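Local coordinates for protein-L-isoaspartate(D-aspartate) O-methyltransferase (Sulfolobus tokodaii, PDB 1VBF) that probably catalyses the S-adenosyl-L-methionine-dependent methyl esterification of L-isoaspartyl residues in damaged proteins, a step towards their repair or degradation, at residues B[51-56]-B[82-87]; B[66-71]-B[135-140]; B[74-79]-B[139-144]; B[94-99]-B[117-122]. All coordinates share one frame; numbering follows the deposited sequence.

Contact 1: residues B[51-56]-B[82-87]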
loop_
_atom_site.group_PDB
_atom_site.type_symbol
_atom_site.label_atom_id
_atom_site.label_comp_id
_atom_site.label_asym_id
_atom_site.label_seq_id
_atom_site.Cartn_x
_atom_site.Cartn_y
_atom_site.Cartn_z
ATOM N N ILE B 51 -7.412 -10.625 -23.404
ATOM C CA ILE B 51 -6.397 -10.609 -24.464
ATOM C C ILE B 51 -6.377 -9.395 -25.392
ATOM O O ILE B 51 -7.380 -9.059 -26.015
ATOM C CB ILE B 51 -6.534 -11.852 -25.327
ATOM C CG1 ILE B 51 -6.635 -13.081 -24.433
ATOM C CG2 ILE B 51 -5.345 -11.976 -26.230
ATOM C CD1 ILE B 51 -6.968 -14.327 -25.180
ATOM N N ASN B 52 -5.209 -8.766 -25.502
ATOM C CA ASN B 52 -5.029 -7.583 -26.338
ATOM C C ASN B 52 -3.991 -7.754 -27.429
ATOM O O ASN B 52 -3.218 -8.717 -27.449
ATOM C CB ASN B 52 -4.585 -6.390 -25.499
ATOM C CG ASN B 52 -5.580 -6.020 -24.421
ATOM O OD1 ASN B 52 -6.781 -5.894 -24.670
ATOM N ND2 ASN B 52 -5.077 -5.826 -23.209
ATOM N N THR B 53 -3.966 -6.788 -28.332
ATOM C CA THR B 53 -2.996 -6.787 -29.410
ATOM C C THR B 53 -1.978 -5.766 -28.981
ATOM O O THR B 53 -2.354 -4.651 -28.647
ATOM C CB THR B 53 -3.584 -6.259 -30.721
ATOM O OG1 THR B 53 -4.928 -6.721 -30.864
ATOM C CG2 THR B 53 -2.758 -6.744 -31.889
ATOM N N THR B 54 -0.701 -6.126 -28.990
ATOM C CA THR B 54 0.329 -5.167 -28.614
ATOM C C THR B 54 0.137 -3.846 -29.378
ATOM O O THR B 54 -0.363 -3.822 -30.520
ATOM C CB THR B 54 1.729 -5.681 -28.938
ATOM O OG1 THR B 54 2.002 -6.869 -28.195
ATOM C CG2 THR B 54 2.742 -4.661 -28.572
ATOM N N ALA B 55 0.528 -2.750 -28.736
ATOM C CA ALA B 55 0.440 -1.436 -29.338
ATOM C C ALA B 55 1.321 -1.428 -30.579
ATOM O O ALA B 55 2.439 -1.976 -30.572
ATOM C CB ALA B 55 0.917 -0.404 -28.368
ATOM N N LEU B 56 0.819 -0.793 -31.636
ATOM C CA LEU B 56 1.542 -0.728 -32.890
ATOM C C LEU B 56 2.930 -0.151 -32.722
ATOM O O LEU B 56 3.900 -0.664 -33.303
ATOM C CB LEU B 56 0.790 0.115 -33.913
ATOM C CG LEU B 56 0.710 -0.382 -35.370
ATOM C CD1 LEU B 56 0.538 0.816 -36.301
ATOM C CD2 LEU B 56 1.954 -1.135 -35.762
ATOM N N GLY B 82 -2.744 -12.129 -36.129
ATOM C CA GLY B 82 -1.958 -12.356 -37.333
ATOM C C GLY B 82 -1.247 -11.210 -38.018
ATOM O O GLY B 82 -0.447 -11.457 -38.924
ATOM N N TYR B 83 -1.512 -9.969 -37.605
ATOM C CA TYR B 83 -0.860 -8.806 -38.215
ATOM C C TYR B 83 0.683 -8.780 -38.146
ATOM O O TYR B 83 1.362 -8.511 -39.155
ATOM C CB TYR B 83 -1.397 -7.523 -37.603
ATOM C CG TYR B 83 -0.634 -6.315 -38.063
ATOM C CD1 TYR B 83 -0.751 -5.856 -39.371
ATOM C CD2 TYR B 83 0.260 -5.676 -37.225
ATOM C CE1 TYR B 83 0.022 -4.763 -39.850
ATOM C CE2 TYR B 83 1.053 -4.582 -37.684
ATOM C CZ TYR B 83 0.927 -4.130 -38.997
ATOM O OH TYR B 83 1.679 -3.054 -39.443
ATOM N N TYR B 84 1.252 -9.037 -36.975
ATOM C CA TYR B 84 2.705 -9.021 -36.907
ATOM C C TYR B 84 3.249 -10.260 -37.619
ATOM O O TYR B 84 4.396 -10.271 -38.096
ATOM C CB TYR B 84 3.209 -8.967 -35.450
ATOM C CG TYR B 84 2.814 -7.706 -34.716
ATOM C CD1 TYR B 84 1.852 -7.739 -33.723
ATOM C CD2 TYR B 84 3.360 -6.468 -35.062
ATOM C CE1 TYR B 84 1.431 -6.600 -33.097
ATOM C CE2 TYR B 84 2.941 -5.300 -34.430
ATOM C CZ TYR B 84 1.976 -5.381 -33.449
ATOM O OH TYR B 84 1.556 -4.245 -32.809
ATOM N N THR B 85 2.410 -11.295 -37.698
ATOM C CA THR B 85 2.805 -12.523 -38.355
ATOM C C THR B 85 2.977 -12.156 -39.826
ATOM O O THR B 85 4.028 -12.418 -40.410
ATOM C CB THR B 85 1.742 -13.624 -38.188
ATOM O OG1 THR B 85 1.205 -13.571 -36.863
ATOM C CG2 THR B 85 2.368 -15.007 -38.406
ATOM N N ALA B 86 1.960 -11.528 -40.418
ATOM C CA ALA B 86 2.048 -11.084 -41.812
ATOM C C ALA B 86 3.336 -10.269 -42.110
ATOM O O ALA B 86 4.052 -10.590 -43.056
ATOM C CB ALA B 86 0.818 -10.260 -42.183
ATOM N N LEU B 87 3.631 -9.227 -41.323
ATOM C CA LEU B 87 4.833 -8.413 -41.537
ATOM C C LEU B 87 6.126 -9.227 -41.547
ATOM O O LEU B 87 7.056 -8.909 -42.292
ATOM C CB LEU B 87 4.955 -7.323 -40.473
ATOM C CG LEU B 87 3.838 -6.274 -40.322
ATOM C CD1 LEU B 87 4.217 -5.322 -39.199
ATOM C CD2 LEU B 87 3.616 -5.499 -41.629
#
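Tyr84 carries this contact through its phenol oxygen, which donates a hydrogen bond to the main chain where strand 51-53 gives way to helix 56-65. Tyr84 OH lies 3.0 Å from Thr54 O, a partner found at the edge of the phenol ring and near its plane. Seen from the acceptor, the approach is strongly bent: the C=O...donor angle is 116° and the hydroxyl stands above the carbonyl plane. Ala55 O is also close, 3.3 Å from Tyr84 OH, and Leu56 CA comes within 3.5 Å of that hydroxyl, so the phenol tip nestles against the first turn of a helix whose N-cap is Ala55. A tyrosine suits this place because it spans the distance from one backbone to the other and ends in a polar group.

Tyr83 supplies the apolar part. With its CG anti to the backbone N (chi1 172°), its ring is carried over Tyr84, and Tyr83 CD2 sits 3.8 Å above the centre of the Tyr84 ring. The next ring atom, Tyr83 CE2, meets Leu56 CD2 at 4.0 Å, the two side chains crossing at about a right angle. Gly82, the N-cap of helix 83-91, has a positive phi at which a beta carbon would press on the preceding carbonyl oxygen.

Trp141 stacks on the face of Tyr84 opposite Tyr83, while Phe20 of helix 14-22 touches both Leu56 and Tyr83. The contact thus ties the start of helix 83-91 to the turn joining the two-stranded sheet of 45-48 and 51-53 to helix 56-65.

Contact 2: residues B[66-71]-B[135-140]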
loop_
_atom_site.group_PDB
_atom_site.type_symbol
_atom_site.label_atom_id
_atom_site.label_comp_id
_atom_site.label_asym_id
_atom_site.label_seq_id
_atom_site.Cartn_x
_atom_site.Cartn_y
_atom_site.Cartn_z
ATOM N N LEU B 66 14.331 -6.921 -33.931
ATOM C CA LEU B 66 14.511 -8.354 -34.187
ATOM C C LEU B 66 15.525 -8.639 -35.285
ATOM O O LEU B 66 15.992 -9.782 -35.435
ATOM C CB LEU B 66 13.177 -8.990 -34.577
ATOM C CG LEU B 66 12.637 -10.239 -33.849
ATOM C CD1 LEU B 66 11.574 -10.850 -34.732
ATOM C CD2 LEU B 66 13.713 -11.275 -33.558
ATOM N N ASP B 67 15.846 -7.602 -36.063
ATOM C CA ASP B 67 16.805 -7.709 -37.155
ATOM C C ASP B 67 16.346 -8.792 -38.129
ATOM O O ASP B 67 16.965 -9.839 -38.282
ATOM C CB ASP B 67 18.204 -8.000 -36.586
ATOM C CG ASP B 67 19.298 -8.067 -37.667
ATOM O OD1 ASP B 67 19.332 -7.196 -38.577
ATOM O OD2 ASP B 67 20.148 -8.992 -37.594
ATOM N N LEU B 68 15.240 -8.516 -38.798
ATOM C CA LEU B 68 14.680 -9.445 -39.748
ATOM C C LEU B 68 15.196 -9.236 -41.171
ATOM O O LEU B 68 15.261 -8.106 -41.652
ATOM C CB LEU B 68 13.169 -9.301 -39.732
ATOM C CG LEU B 68 12.448 -9.684 -38.440
ATOM C CD1 LEU B 68 10.977 -9.234 -38.503
ATOM C CD2 LEU B 68 12.576 -11.195 -38.230
ATOM N N HIS B 69 15.581 -10.322 -41.840
ATOM C CA HIS B 69 16.030 -10.247 -43.231
ATOM C C HIS B 69 15.724 -11.521 -44.040
ATOM O O HIS B 69 15.248 -12.517 -43.494
ATOM C CB HIS B 69 17.523 -9.853 -43.326
ATOM C CG HIS B 69 18.452 -10.704 -42.514
ATOM N ND1 HIS B 69 18.748 -12.007 -42.842
ATOM C CD2 HIS B 69 19.172 -10.422 -41.398
ATOM C CE1 HIS B 69 19.614 -12.501 -41.965
ATOM N NE2 HIS B 69 19.886 -11.558 -41.081
ATOM N N LYS B 70 15.964 -11.464 -45.351
ATOM C CA LYS B 70 15.722 -12.581 -46.273
ATOM C C LYS B 70 16.206 -13.917 -45.756
ATOM O O LYS B 70 17.226 -14.003 -45.086
ATOM C CB LYS B 70 16.447 -12.374 -47.606
ATOM C CG LYS B 70 16.271 -11.036 -48.304
ATOM C CD LYS B 70 17.279 -10.913 -49.462
ATOM C CE LYS B 70 17.219 -9.538 -50.139
ATOM N NZ LYS B 70 18.259 -9.393 -51.212
ATOM N N GLY B 71 15.471 -14.960 -46.110
ATOM C CA GLY B 71 15.857 -16.305 -45.748
ATOM C C GLY B 71 16.010 -16.739 -44.309
ATOM O O GLY B 71 16.767 -17.660 -44.040
ATOM N N TYR B 135 15.772 -21.986 -35.287
ATOM C CA TYR B 135 15.161 -20.712 -35.669
ATOM C C TYR B 135 16.223 -19.628 -35.661
ATOM O O TYR B 135 17.221 -19.720 -34.940
ATOM C CB TYR B 135 14.039 -20.298 -34.716
ATOM C CG TYR B 135 12.858 -21.224 -34.711
ATOM C CD1 TYR B 135 12.659 -22.128 -33.675
ATOM C CD2 TYR B 135 11.976 -21.250 -35.779
ATOM C CE1 TYR B 135 11.612 -23.035 -33.710
ATOM C CE2 TYR B 135 10.927 -22.160 -35.822
ATOM C CZ TYR B 135 10.746 -23.043 -34.785
ATOM O OH TYR B 135 9.665 -23.885 -34.824
ATOM N N ASP B 136 16.013 -18.603 -36.477
ATOM C CA ASP B 136 16.946 -17.486 -36.542
ATOM C C ASP B 136 16.527 -16.427 -35.539
ATOM O O ASP B 136 17.362 -15.783 -34.918
ATOM C CB ASP B 136 16.955 -16.874 -37.949
ATOM C CG ASP B 136 17.648 -17.768 -38.969
ATOM O OD1 ASP B 136 18.903 -17.714 -39.035
ATOM O OD2 ASP B 136 16.934 -18.528 -39.683
ATOM N N ARG B 137 15.220 -16.281 -35.368
ATOM C CA ARG B 137 14.669 -15.278 -34.485
ATOM C C ARG B 137 13.432 -15.820 -33.784
ATOM O O ARG B 137 12.779 -16.749 -34.278
ATOM C CB ARG B 137 14.243 -14.057 -35.311
ATOM C CG ARG B 137 15.281 -13.495 -36.263
ATOM C CD ARG B 137 16.286 -12.641 -35.543
ATOM N NE ARG B 137 17.649 -13.001 -35.901
ATOM C CZ ARG B 137 18.502 -12.162 -36.460
ATOM N NH1 ARG B 137 18.099 -10.933 -36.710
ATOM N NH2 ARG B 137 19.741 -12.544 -36.749
ATOM N N VAL B 138 13.107 -15.207 -32.645
ATOM C CA VAL B 138 11.922 -15.546 -31.879
ATOM C C VAL B 138 11.346 -14.277 -31.244
ATOM O O VAL B 138 12.081 -13.472 -30.674
ATOM C CB VAL B 138 12.228 -16.530 -30.755
ATOM C CG1 VAL B 138 10.966 -16.772 -29.968
ATOM C CG2 VAL B 138 12.777 -17.819 -31.312
ATOM N N VAL B 139 10.036 -14.087 -31.357
ATOM C CA VAL B 139 9.370 -12.933 -30.763
ATOM C C VAL B 139 8.273 -13.480 -29.884
ATOM O O VAL B 139 7.547 -14.375 -30.305
ATOM C CB VAL B 139 8.634 -12.086 -31.783
ATOM C CG1 VAL B 139 8.552 -10.633 -31.300
ATOM C CG2 VAL B 139 9.276 -12.226 -33.106
ATOM N N VAL B 140 8.115 -12.944 -28.679
ATOM C CA VAL B 140 7.051 -13.425 -27.798
ATOM C C VAL B 140 6.183 -12.218 -27.521
ATOM O O VAL B 140 6.718 -11.171 -27.259
ATOM C CB VAL B 140 7.656 -14.004 -26.497
ATOM C CG1 VAL B 140 6.609 -14.828 -25.739
ATOM C CG2 VAL B 140 8.869 -14.856 -26.848
#
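Arg137 reaches across to Asp67 and, as modelled, forms a salt bridge with NH1 3.0 Å from Asp67 OD2, though NH1 is crowded and its place is unsure. The carboxylate and guanidinium planes are turned 31° apart. A further bond from NH1 to Leu66 O is doubtful, because both atoms sit too close to neighbours. The arginine chain bends at chi2 (-79°) and chi3 (131°), which folds the guanidinium back so that Arg137 NE donates to Asp136 O, 3.0 Å away and in the guanidinium plane. Arginine suits the spot, since a single flat cation can serve a carboxylate and the carbonyl of Asp136, with Leu66 O as a possible third partner.

The contact belongs to the Rossmann-like methyltransferase fold, joining the loop between helix 56-65 and strand 73-77 to strand 135-140. Asp67, with positive phi, is where the chain leaves the helix, and its carboxylate probably makes this end attractive to a cation. Asp136 turns its own carboxylate elsewhere, to Lys73 N and Lys156.

The Leu66 side chain lies alongside the aliphatic part of Arg137, running the other way, and rests against Val139. Replacing Leu66 by alanine would probably open a gap between the loop and the strand over Arg137 and Val139, leaving the aliphatic part of the arginine less confined. Leu68 CD2 adds a flank 4.1 Å from Arg137 CG.

Contact 3: residues B[74-79]-B[139-144]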
loop_
_atom_site.group_PDB
_atom_site.type_symbol
_atom_site.label_atom_id
_atom_site.label_comp_id
_atom_site.label_asym_id
_atom_site.label_seq_id
_atom_site.Cartn_x
_atom_site.Cartn_y
_atom_site.Cartn_z
ATOM N N VAL B 74 11.668 -17.842 -38.638
ATOM C CA VAL B 74 11.274 -17.135 -37.428
ATOM C C VAL B 74 10.180 -17.820 -36.638
ATOM O O VAL B 74 9.151 -18.196 -37.196
ATOM C CB VAL B 74 10.785 -15.707 -37.787
ATOM C CG1 VAL B 74 10.248 -14.987 -36.548
ATOM C CG2 VAL B 74 11.920 -14.940 -38.455
ATOM N N LEU B 75 10.403 -17.978 -35.339
ATOM C CA LEU B 75 9.398 -18.572 -34.464
ATOM C C LEU B 75 8.705 -17.412 -33.742
ATOM O O LEU B 75 9.384 -16.561 -33.162
ATOM C CB LEU B 75 10.055 -19.501 -33.438
ATOM C CG LEU B 75 9.109 -19.981 -32.330
ATOM C CD1 LEU B 75 8.119 -20.970 -32.903
ATOM C CD2 LEU B 75 9.890 -20.620 -31.198
ATOM N N GLU B 76 7.376 -17.372 -33.787
ATOM C CA GLU B 76 6.590 -16.324 -33.130
ATOM C C GLU B 76 5.637 -16.911 -32.086
ATOM O O GLU B 76 4.723 -17.655 -32.451
ATOM C CB GLU B 76 5.739 -15.561 -34.154
ATOM C CG GLU B 76 4.754 -14.592 -33.515
ATOM C CD GLU B 76 3.739 -14.023 -34.486
ATOM O OE1 GLU B 76 2.878 -14.788 -34.962
ATOM O OE2 GLU B 76 3.788 -12.807 -34.773
ATOM N N ILE B 77 5.820 -16.558 -30.809
ATOM C CA ILE B 77 4.948 -17.068 -29.749
ATOM C C ILE B 77 3.784 -16.116 -29.440
ATOM O O ILE B 77 3.966 -15.114 -28.754
ATOM C CB ILE B 77 5.708 -17.301 -28.427
ATOM C CG1 ILE B 77 7.017 -18.076 -28.659
ATOM C CG2 ILE B 77 4.802 -18.036 -27.456
ATOM C CD1 ILE B 77 6.883 -19.437 -29.302
ATOM N N GLY B 78 2.597 -16.435 -29.946
ATOM C CA GLY B 78 1.428 -15.613 -29.706
ATOM C C GLY B 78 0.839 -15.002 -30.968
ATOM O O GLY B 78 0.758 -13.782 -31.106
ATOM N N THR B 79 0.391 -15.841 -31.889
ATOM C CA THR B 79 -0.165 -15.377 -33.159
ATOM C C THR B 79 -1.156 -14.228 -33.041
ATOM O O THR B 79 -1.044 -13.230 -33.752
ATOM C CB THR B 79 -0.842 -16.547 -33.927
ATOM O OG1 THR B 79 0.104 -17.612 -34.074
ATOM C CG2 THR B 79 -1.299 -16.103 -35.313
ATOM N N VAL B 139 10.036 -14.087 -31.357
ATOM C CA VAL B 139 9.370 -12.933 -30.763
ATOM C C VAL B 139 8.273 -13.480 -29.884
ATOM O O VAL B 139 7.547 -14.375 -30.305
ATOM C CB VAL B 139 8.634 -12.086 -31.783
ATOM C CG1 VAL B 139 8.552 -10.633 -31.300
ATOM C CG2 VAL B 139 9.276 -12.226 -33.106
ATOM N N VAL B 140 8.115 -12.944 -28.679
ATOM C CA VAL B 140 7.051 -13.425 -27.798
ATOM C C VAL B 140 6.183 -12.218 -27.521
ATOM O O VAL B 140 6.718 -11.171 -27.259
ATOM C CB VAL B 140 7.656 -14.004 -26.497
ATOM C CG1 VAL B 140 6.609 -14.828 -25.739
ATOM C CG2 VAL B 140 8.869 -14.856 -26.848
ATOM N N TRP B 141 4.864 -12.352 -27.590
ATOM C CA TRP B 141 3.976 -11.214 -27.374
ATOM C C TRP B 141 3.239 -11.264 -26.055
ATOM O O TRP B 141 2.084 -10.844 -25.945
ATOM C CB TRP B 141 2.950 -11.088 -28.511
ATOM C CG TRP B 141 3.556 -10.846 -29.868
ATOM C CD1 TRP B 141 3.699 -11.758 -30.863
ATOM C CD2 TRP B 141 4.179 -9.633 -30.346
ATOM N NE1 TRP B 141 4.376 -11.212 -31.922
ATOM C CE2 TRP B 141 4.683 -9.915 -31.641
ATOM C CE3 TRP B 141 4.364 -8.351 -29.806
ATOM C CZ2 TRP B 141 5.362 -8.954 -32.413
ATOM C CZ3 TRP B 141 5.051 -7.389 -30.587
ATOM C CH2 TRP B 141 5.537 -7.705 -31.870
ATOM N N ALA B 142 3.900 -11.810 -25.054
ATOM C CA ALA B 142 3.327 -11.884 -23.716
ATOM C C ALA B 142 4.477 -12.091 -22.728
ATOM O O ALA B 142 5.509 -12.684 -23.059
ATOM C CB ALA B 142 2.307 -13.003 -23.630
ATOM N N THR B 143 4.311 -11.578 -21.523
ATOM C CA THR B 143 5.367 -11.680 -20.528
ATOM C C THR B 143 5.484 -13.087 -19.917
ATOM O O THR B 143 4.492 -13.824 -19.797
ATOM C CB THR B 143 5.169 -10.583 -19.416
ATOM O OG1 THR B 143 6.248 -10.651 -18.494
ATOM C CG2 THR B 143 3.863 -10.776 -18.648
ATOM N N ALA B 144 6.712 -13.454 -19.558
ATOM C CA ALA B 144 6.998 -14.752 -18.941
ATOM C C ALA B 144 7.649 -14.591 -17.554
ATOM O O ALA B 144 8.220 -13.547 -17.239
ATOM C CB ALA B 144 7.902 -15.563 -19.838
#
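The central parallel strands of the Rossmann-like sheet, 73-77 and 135-140, meet here, and the first runs into the glycine-rich loop that follows the first strand in S-adenosylmethionine-dependent methyltransferases. Three backbone bonds join segments 74-79 and 139-144, and the pairing continues toward Arg137. Val139 N donates to Leu75 O at 3.1 Å, and Ile77 N to Val139 O at 2.8 Å. The third, from Trp141 N to Ile77 O, lies just past the strand ends. On one face of the sheet, Ile77 and Val140 lie side by side pointing the same way, Ile77 CB 3.8 Å from Val140 CG1; such beta-branched residues fit a buried strand.

The other face bears Glu76 and Val139. Glu76 has its CG anti to the backbone N (chi1 172°) and an extended chain, which carries the carboxylate to the pyrrole side of Trp141. Trp141 NE1 gives Glu76 OE2 a weak hydrogen bond of 3.3 Å, the carboxylate turned 73° from the indole plane. Stronger partners hold the other oxygen, OE1: the hydroxyls of Ser97 and Thr85. A buried acid gathers three donors from separate elements, and with an alanine in its place the indole N-H and both hydroxyls would probably lose their common acceptor.

Gly78 adopts backbone angles that a side chain would hardly tolerate, and a beta carbon would also head for Trp141 CB. With no such atom, the indole packs close, Gly78 O lying 3.6 Å from Trp141 CD1. One indole face is covered by Val139 CG1, which stands 3.7 Å above the plane, offset toward the rim.

Contact 4: residues B[94-99]-B[117-122]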
loop_
_atom_site.group_PDB
_atom_site.type_symbol
_atom_site.label_atom_id
_atom_site.label_comp_id
_atom_site.label_asym_id
_atom_site.label_seq_id
_atom_site.Cartn_x
_atom_site.Cartn_y
_atom_site.Cartn_z
ATOM N N LYS B 94 10.613 -18.474 -43.930
ATOM C CA LYS B 94 9.521 -19.183 -43.263
ATOM C C LYS B 94 9.201 -18.697 -41.852
ATOM O O LYS B 94 10.082 -18.254 -41.119
ATOM C CB LYS B 94 9.817 -20.681 -43.226
ATOM C CG LYS B 94 9.393 -21.375 -44.498
ATOM C CD LYS B 94 10.238 -22.592 -44.753
ATOM C CE LYS B 94 10.426 -22.807 -46.257
ATOM N NZ LYS B 94 11.613 -23.681 -46.534
ATOM N N VAL B 95 7.931 -18.807 -41.475
ATOM C CA VAL B 95 7.474 -18.375 -40.161
ATOM C C VAL B 95 6.618 -19.431 -39.467
ATOM O O VAL B 95 5.578 -19.824 -39.994
ATOM C CB VAL B 95 6.621 -17.088 -40.271
ATOM C CG1 VAL B 95 6.086 -16.687 -38.936
ATOM C CG2 VAL B 95 7.443 -15.975 -40.819
ATOM N N VAL B 96 7.053 -19.896 -38.295
ATOM C CA VAL B 96 6.265 -20.846 -37.510
ATOM C C VAL B 96 5.642 -20.003 -36.383
ATOM O O VAL B 96 6.356 -19.355 -35.631
ATOM C CB VAL B 96 7.145 -21.945 -36.896
ATOM C CG1 VAL B 96 6.336 -22.749 -35.903
ATOM C CG2 VAL B 96 7.698 -22.864 -37.994
ATOM N N SER B 97 4.320 -20.007 -36.265
ATOM C CA SER B 97 3.660 -19.202 -35.251
ATOM C C SER B 97 2.667 -19.975 -34.376
ATOM O O SER B 97 1.736 -20.595 -34.883
ATOM C CB SER B 97 2.939 -18.045 -35.919
ATOM O OG SER B 97 2.208 -17.277 -34.982
ATOM N N VAL B 98 2.842 -19.877 -33.059
ATOM C CA VAL B 98 2.008 -20.588 -32.101
ATOM C C VAL B 98 0.960 -19.737 -31.369
ATOM O O VAL B 98 1.248 -18.624 -30.961
ATOM C CB VAL B 98 2.910 -21.231 -31.029
ATOM C CG1 VAL B 98 2.089 -22.141 -30.129
ATOM C CG2 VAL B 98 4.076 -21.951 -31.701
ATOM N N GLU B 99 -0.243 -20.277 -31.186
ATOM C CA GLU B 99 -1.312 -19.596 -30.466
ATOM C C GLU B 99 -1.947 -20.603 -29.491
ATOM O O GLU B 99 -2.289 -21.711 -29.889
ATOM C CB GLU B 99 -2.362 -19.071 -31.432
ATOM C CG GLU B 99 -3.603 -18.572 -30.713
ATOM C CD GLU B 99 -3.298 -17.426 -29.761
ATOM O OE1 GLU B 99 -3.785 -17.452 -28.608
ATOM O OE2 GLU B 99 -2.570 -16.496 -30.170
ATOM N N ASN B 117 4.007 -19.089 -46.468
ATOM C CA ASN B 117 5.211 -19.349 -45.689
ATOM C C ASN B 117 5.019 -19.182 -44.190
ATOM O O ASN B 117 5.979 -18.906 -43.459
ATOM C CB ASN B 117 6.371 -18.467 -46.175
ATOM C CG ASN B 117 6.168 -16.992 -45.875
ATOM O OD1 ASN B 117 5.036 -16.511 -45.765
ATOM N ND2 ASN B 117 7.268 -16.265 -45.759
ATOM N N ILE B 118 3.784 -19.393 -43.737
ATOM C CA ILE B 118 3.431 -19.279 -42.323
ATOM C C ILE B 118 2.763 -20.557 -41.778
ATOM O O ILE B 118 1.635 -20.879 -42.142
ATOM C CB ILE B 118 2.437 -18.121 -42.083
ATOM C CG1 ILE B 118 2.981 -16.808 -42.625
ATOM C CG2 ILE B 118 2.126 -17.997 -40.605
ATOM C CD1 ILE B 118 1.937 -15.682 -42.534
ATOM N N LYS B 119 3.459 -21.280 -40.907
ATOM C CA LYS B 119 2.894 -22.469 -40.281
ATOM C C LYS B 119 2.216 -22.045 -38.957
ATOM O O LYS B 119 2.890 -21.577 -38.031
ATOM C CB LYS B 119 3.991 -23.488 -39.990
ATOM C CG LYS B 119 3.479 -24.772 -39.356
ATOM C CD LYS B 119 4.621 -25.737 -39.126
ATOM C CE LYS B 119 4.091 -27.091 -38.704
ATOM N NZ LYS B 119 3.052 -27.604 -39.650
ATOM N N LEU B 120 0.897 -22.219 -38.886
ATOM C CA LEU B 120 0.110 -21.864 -37.720
ATOM C C LEU B 120 -0.217 -23.035 -36.768
ATOM O O LEU B 120 -1.043 -23.890 -37.073
ATOM C CB LEU B 120 -1.196 -21.220 -38.177
ATOM C CG LEU B 120 -1.064 -19.971 -39.053
ATOM C CD1 LEU B 120 -2.401 -19.668 -39.712
ATOM C CD2 LEU B 120 -0.577 -18.779 -38.207
ATOM N N ILE B 121 0.400 -23.024 -35.591
ATOM C CA ILE B 121 0.208 -24.046 -34.565
ATOM C C ILE B 121 -0.744 -23.616 -33.444
ATOM O O ILE B 121 -0.678 -22.477 -32.983
ATOM C CB ILE B 121 1.564 -24.399 -33.908
ATOM C CG1 ILE B 121 2.391 -25.263 -34.858
ATOM C CG2 ILE B 121 1.355 -25.114 -32.582
ATOM C CD1 ILE B 121 2.604 -24.673 -36.207
ATOM N N LEU B 122 -1.614 -24.536 -33.011
ATOM C CA LEU B 122 -2.545 -24.292 -31.904
ATOM C C LEU B 122 -1.944 -25.076 -30.735
ATOM O O LEU B 122 -2.062 -26.280 -30.700
ATOM C CB LEU B 122 -3.917 -24.867 -32.211
ATOM C CG LEU B 122 -5.106 -24.319 -31.406
ATOM C CD1 LEU B 122 -6.101 -25.444 -31.228
ATOM C CD2 LEU B 122 -4.687 -23.739 -30.038
#
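Peptide groups, rather than rings, are the flat units joining Val95 to Asn117 and Lys119 in this pair of parallel strands. Val95 N donates to Asn117 O and Lys119 N to Val95 O (2.7 Å); Ser97 N meets Lys119 O at 2.8 Å with an almost straight N-H...O angle of 177°. Ile121 N to Ser97 O and Glu99 N to Ile121 O complete the five bonds.

One face of the sheet bears Val95, Ser97 and Glu99 beside Ile118, Leu120 and Leu122. The other pairs Val96 with Lys119 and Val98 with Ile121, where Val98 CG1, anti to the backbone N (chi1 -172°), touches Ile121 CG2 at 3.9 Å. Valine and isoleucine suit an extended backbone, and Lys119 leads its amine away from them. The Asn117 amide turns to the carbonyls of Asp93 and Ala89, and the Glu99 carboxylate to the backbone N of Asn101 and Gly80. Glu99 ends the second strand, where related methyltransferases often keep an acid for the cofactor ribose.

Helix 102-109 links the two strands as a beta-alpha-beta crossover. Helix 83-91 packs on Val95, Ser97 and Ile118, strand 73-77 flanks 94-99, and 118-122 is an outermost strand of the sheet within this chain.

Contacts 1 and 3 are the buried ones, while contacts 2 and 4 are only partly buried. Contacts 3 and 4 are both parallel strand pairings in one sheet, one at its centre and one at its margin; contact 2 shares Val139 and Val140 with contact 3 but meets a loop instead of a strand. The chemistry follows: regular backbone bonds dominate contacts 3 and 4, a charged pair marks the more open contact 2, and aromatic packing with one phenol bond marks contact 1. Glu76 ties contacts 1, 3 and 4 together through Thr85 of segment 82-87 and Ser97 of segment 94-99. Contact 4 is nested within the chain loops closed by contacts 2 and 3.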